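Local structure of putative metallopeptidase (Shewanella baltica OS155, 3IEH) at residues L158-H170 with F230-G242. The protein is a putative zinc-dependent hydrolase of the peptidase M14 family, probably acting as a metallocarboxypeptidase. Numbering follows the deposited sequence.
Sequences LIAACRDGILTCH and FEACLVRSGARVG. With ZN (zinc ion), chain B.
Leu234 of helix 230-237 meets Ile159, Cys162 and Ile166 as it reaches from its helix toward segment 158-170. Its CB lies near Cys162 SG; beyond it, CG stands beside the backbone N (chi1 -78°) and the two methyls part. Leu234 CD1 packs 3.9 Å from Cys162 SG, meets Ile166 CG1 and also sits above one face of the Phe230 ring, toward its rim, while Leu234 CD2 turns to Ile159 CG1 at 4.0 Å. A branched leucine suits this place because one side chain can serve both helix 158-162 and strand 165-170. Leu158 CD1 comes to the edge of Phe230, in the ring plane, 3.9 Å from its CE1.

Helix 230-237 runs antiparallel to strand 165-170 and packs on one face of the central mixed sheet of the M14 fold; Gly238 ends it in a Schellman motif, where a side chain would jam against the preceding carbonyl O. In the loops before the sheet, Arg240 N donates to Arg163 O; Ile166 N then donates to Val241 O (3.0 Å), leading into the parallel bridge Ile166-Gly242. Just before the strand Asp164 OD1 forms a salt bridge with Arg240 NH1 (2.8 Å), their planes only 11° apart, and Asp164 OD2 accepts from Ser68 N.

Glu231 OE2 accepts from Asn128 ND2; an alanine here would probably leave that amide without its carboxylate mate. Further along the strand, His170 ND1 binds zinc at 2.5 Å, alongside His76 and Glu79.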
loop_
_atom_site.group_PDB
_atom_site.type_symbol
_atom_site.label_atom_id
_atom_site.label_comp_id
_atom_site.label_asym_id
_atom_site.label_seq_id
_atom_site.Cartn_x
_atom_site.Cartn_y
_atom_site.Cartn_z
ATOM N N LEU A 158 -10.697 7.573 6.666
ATOM C CA LEU A 158 -9.426 7.337 6.015
ATOM C C LEU A 158 -8.611 8.615 5.890
ATOM O O LEU A 158 -7.407 8.582 6.067
ATOM C CB LEU A 158 -9.647 6.684 4.649
ATOM C CG LEU A 158 -10.268 5.298 4.696
ATOM C CD1 LEU A 158 -10.517 4.826 3.279
ATOM C CD2 LEU A 158 -9.367 4.357 5.473
ATOM N N ILE A 159 -9.256 9.747 5.609
ATOM C CA ILE A 159 -8.527 11.016 5.528
ATOM C C ILE A 159 -7.888 11.311 6.875
ATOM O O ILE A 159 -6.697 11.564 6.921
ATOM C CB ILE A 159 -9.422 12.190 5.066
ATOM C CG1 ILE A 159 -9.837 11.981 3.596
ATOM C CG2 ILE A 159 -8.680 13.513 5.214
ATOM C CD1 ILE A 159 -11.245 12.495 3.268
ATOM N N ALA A 160 -8.676 11.263 7.960
ATOM C CA ALA A 160 -8.148 11.403 9.331
ATOM C C ALA A 160 -6.967 10.447 9.600
ATOM O O ALA A 160 -6.004 10.846 10.215
ATOM C CB ALA A 160 -9.253 11.170 10.383
ATOM N N ALA A 161 -7.036 9.208 9.112
ATOM C CA ALA A 161 -5.962 8.205 9.334
ATOM C C ALA A 161 -4.649 8.511 8.601
ATOM O O ALA A 161 -3.594 7.953 8.940
ATOM C CB ALA A 161 -6.461 6.803 8.911
ATOM N N CYS A 162 -4.697 9.388 7.602
ATOM C CA CYS A 162 -3.520 9.634 6.782
ATOM C C CYS A 162 -3.176 11.098 6.520
ATOM O O CYS A 162 -2.420 11.398 5.596
ATOM C CB CYS A 162 -3.692 8.898 5.449
ATOM S SG CYS A 162 -4.873 9.622 4.309
ATOM N N ARG A 163 -3.668 11.999 7.370
ATOM C CA ARG A 163 -3.428 13.429 7.166
ATOM C C ARG A 163 -1.959 13.789 7.028
ATOM O O ARG A 163 -1.610 14.705 6.264
ATOM C CB ARG A 163 -4.086 14.297 8.245
ATOM C CG ARG A 163 -5.531 14.643 7.904
ATOM C CD ARG A 163 -6.027 15.963 8.464
ATOM N NE ARG A 163 -7.148 16.415 7.628
ATOM C CZ ARG A 163 -7.034 17.144 6.509
ATOM N NH1 ARG A 163 -5.842 17.566 6.063
ATOM N NH2 ARG A 163 -8.133 17.466 5.827
ATOM N N ASP A 164 -1.116 13.056 7.750
ATOM C CA ASP A 164 0.322 13.334 7.786
ATOM C C ASP A 164 1.124 12.405 6.868
ATOM O O ASP A 164 2.330 12.538 6.776
ATOM C CB ASP A 164 0.808 13.207 9.228
ATOM C CG ASP A 164 -0.005 14.061 10.180
ATOM O OD1 ASP A 164 0.053 15.278 9.988
ATOM O OD2 ASP A 164 -0.695 13.539 11.104
ATOM N N GLY A 165 0.469 11.477 6.175
ATOM C CA GLY A 165 1.196 10.630 5.262
ATOM C C GLY A 165 0.417 9.419 4.838
ATOM O O GLY A 165 -0.280 8.820 5.646
ATOM N N ILE A 166 0.506 9.088 3.558
ATOM C CA ILE A 166 -0.121 7.895 2.998
ATOM C C ILE A 166 0.987 7.152 2.221
ATOM O O ILE A 166 1.683 7.739 1.376
ATOM C CB ILE A 166 -1.346 8.256 2.087
ATOM C CG1 ILE A 166 -2.005 7.022 1.435
ATOM C CG2 ILE A 166 -0.952 9.163 0.946
ATOM C CD1 ILE A 166 -2.286 5.890 2.359
ATOM N N LEU A 167 1.224 5.899 2.580
ATOM C CA LEU A 167 2.102 5.044 1.806
ATOM C C LEU A 167 1.250 3.909 1.313
ATOM O O LEU A 167 0.495 3.307 2.076
ATOM C CB LEU A 167 3.261 4.502 2.643
ATOM C CG LEU A 167 4.036 3.295 2.083
ATOM C CD1 LEU A 167 4.716 3.618 0.792
ATOM C CD2 LEU A 167 5.045 2.777 3.114
ATOM N N THR A 168 1.361 3.613 0.032
ATOM C CA THR A 168 0.712 2.429 -0.506
ATOM C C THR A 168 1.798 1.557 -1.164
ATOM O O THR A 168 2.617 2.067 -1.916
ATOM C CB THR A 168 -0.446 2.776 -1.474
ATOM O OG1 THR A 168 -1.166 1.574 -1.757
ATOM C CG2 THR A 168 0.071 3.374 -2.773
ATOM N N CYS A 169 1.818 0.258 -0.854
ATOM C CA CYS A 169 2.878 -0.631 -1.330
ATOM C C CYS A 169 2.451 -1.551 -2.470
ATOM O O CYS A 169 1.715 -2.530 -2.263
ATOM C CB CYS A 169 3.407 -1.417 -0.161
ATOM S SG CYS A 169 4.150 -0.262 1.033
ATOM N N HIS A 170 2.914 -1.221 -3.674
ATOM C CA HIS A 170 2.549 -1.943 -4.875
ATOM C C HIS A 170 3.746 -2.663 -5.429
ATOM O O HIS A 170 4.878 -2.521 -4.929
ATOM C CB HIS A 170 2.003 -0.975 -5.913
ATOM C CG HIS A 170 0.640 -0.450 -5.577
ATOM N ND1 HIS A 170 -0.493 -0.861 -6.233
ATOM C CD2 HIS A 170 0.224 0.402 -4.617
ATOM C CE1 HIS A 170 -1.545 -0.250 -5.725
ATOM N NE2 HIS A 170 -1.137 0.524 -4.743
ATOM N N PHE A 230 -6.330 5.501 -5.408
ATOM C CA PHE A 230 -6.628 5.719 -4.003
ATOM C C PHE A 230 -5.692 6.769 -3.378
ATOM O O PHE A 230 -6.142 7.691 -2.702
ATOM C CB PHE A 230 -6.509 4.360 -3.297
ATOM C CG PHE A 230 -6.702 4.405 -1.813
ATOM C CD1 PHE A 230 -7.968 4.605 -1.266
ATOM C CD2 PHE A 230 -5.621 4.197 -0.952
ATOM C CE1 PHE A 230 -8.159 4.621 0.133
ATOM C CE2 PHE A 230 -5.801 4.190 0.440
ATOM C CZ PHE A 230 -7.073 4.408 0.987
ATOM N N GLU A 231 -4.393 6.610 -3.623
ATOM C CA GLU A 231 -3.344 7.514 -3.117
ATOM C C GLU A 231 -3.545 8.952 -3.607
ATOM O O GLU A 231 -3.576 9.886 -2.800
ATOM C CB GLU A 231 -1.958 7.057 -3.597
ATOM C CG GLU A 231 -1.722 5.527 -3.688
ATOM C CD GLU A 231 -2.148 4.826 -5.013
ATOM O OE1 GLU A 231 -1.609 5.143 -6.104
ATOM O OE2 GLU A 231 -2.974 3.896 -4.933
ATOM N N ALA A 232 -3.646 9.142 -4.927
ATOM C CA ALA A 232 -3.785 10.532 -5.478
ATOM C C ALA A 232 -5.021 11.199 -4.884
ATOM O O ALA A 232 -5.002 12.361 -4.490
ATOM C CB ALA A 232 -3.833 10.567 -7.075
ATOM N N CYS A 233 -6.088 10.423 -4.780
ATOM C CA CYS A 233 -7.336 10.914 -4.235
ATOM C C CYS A 233 -7.212 11.376 -2.769
ATOM O O CYS A 233 -7.727 12.433 -2.399
ATOM C CB CYS A 233 -8.394 9.832 -4.352
ATOM S SG CYS A 233 -10.037 10.472 -3.915
ATOM N N LEU A 234 -6.531 10.571 -1.959
ATOM C CA LEU A 234 -6.301 10.890 -0.556
ATOM C C LEU A 234 -5.372 12.089 -0.417
ATOM O O LEU A 234 -5.570 12.926 0.478
ATOM C CB LEU A 234 -5.742 9.691 0.204
ATOM C CG LEU A 234 -6.731 8.600 0.592
ATOM C CD1 LEU A 234 -5.992 7.462 1.267
ATOM C CD2 LEU A 234 -7.814 9.184 1.514
ATOM N N VAL A 235 -4.372 12.204 -1.289
ATOM C CA VAL A 235 -3.531 13.403 -1.267
ATOM C C VAL A 235 -4.368 14.648 -1.627
ATOM O O VAL A 235 -4.277 15.653 -0.939
ATOM C CB VAL A 235 -2.290 13.247 -2.170
ATOM C CG1 VAL A 235 -1.635 14.616 -2.490
ATOM C CG2 VAL A 235 -1.301 12.231 -1.532
ATOM N N ARG A 236 -5.183 14.585 -2.681
ATOM C CA ARG A 236 -6.064 15.706 -3.018
ATOM C C ARG A 236 -7.008 15.967 -1.843
ATOM O O ARG A 236 -7.332 17.118 -1.580
ATOM C CB ARG A 236 -6.921 15.446 -4.271
ATOM C CG ARG A 236 -6.197 15.302 -5.614
ATOM C CD ARG A 236 -5.803 16.631 -6.280
ATOM N NE ARG A 236 -6.933 17.550 -6.430
ATOM C CZ ARG A 236 -7.060 18.725 -5.809
ATOM N NH1 ARG A 236 -6.107 19.185 -4.993
ATOM N NH2 ARG A 236 -8.148 19.463 -6.021
ATOM N N SER A 237 -7.475 14.907 -1.163
ATOM C CA SER A 237 -8.387 15.069 -0.002
ATOM C C SER A 237 -7.718 15.665 1.251
ATOM O O SER A 237 -8.408 16.088 2.180
ATOM C CB SER A 237 -9.068 13.756 0.367
ATOM O OG SER A 237 -9.813 13.287 -0.732
ATOM N N GLY A 238 -6.394 15.700 1.283
ATOM C CA GLY A 238 -5.707 16.327 2.396
ATOM C C GLY A 238 -4.478 15.631 2.937
ATOM O O GLY A 238 -3.871 16.164 3.860
ATOM N N ALA A 239 -4.120 14.452 2.398
ATOM C CA ALA A 239 -2.898 13.725 2.820
ATOM C C ALA A 239 -1.696 14.569 2.405
ATOM O O ALA A 239 -1.518 14.881 1.206
ATOM C CB ALA A 239 -2.829 12.320 2.211
ATOM N N ARG A 240 -0.904 14.965 3.406
ATOM C CA ARG A 240 0.166 15.961 3.216
ATOM C C ARG A 240 1.286 15.493 2.309
ATOM O O ARG A 240 1.830 16.284 1.546
ATOM C CB ARG A 240 0.715 16.437 4.555
ATOM C CG ARG A 240 -0.237 17.378 5.254
ATOM C CD ARG A 240 0.300 17.815 6.598
ATOM N NE ARG A 240 -0.627 18.724 7.287
ATOM C CZ ARG A 240 -1.497 18.367 8.235
ATOM N NH1 ARG A 240 -1.586 17.103 8.661
ATOM N NH2 ARG A 240 -2.303 19.284 8.757
ATOM N N VAL A 241 1.622 14.214 2.427
ATOM C CA VAL A 241 2.567 13.550 1.555
ATOM C C VAL A 241 2.017 12.148 1.282
ATOM O O VAL A 241 1.293 11.550 2.109
ATOM C CB VAL A 241 3.968 13.430 2.189
ATOM C CG1 VAL A 241 4.562 14.781 2.398
ATOM C CG2 VAL A 241 3.922 12.628 3.543
ATOM N N GLY A 242 2.363 11.627 0.120
ATOM C CA GLY A 242 1.977 10.277 -0.283
ATOM C C GLY A 242 3.091 9.657 -1.089
ATOM O O GLY A 242 3.860 10.370 -1.728
HETATM ZN ZN ZN B . -0.410 -2.165 -8.317
HETATM O O HOH W 1 0.811 -0.686 -9.596
#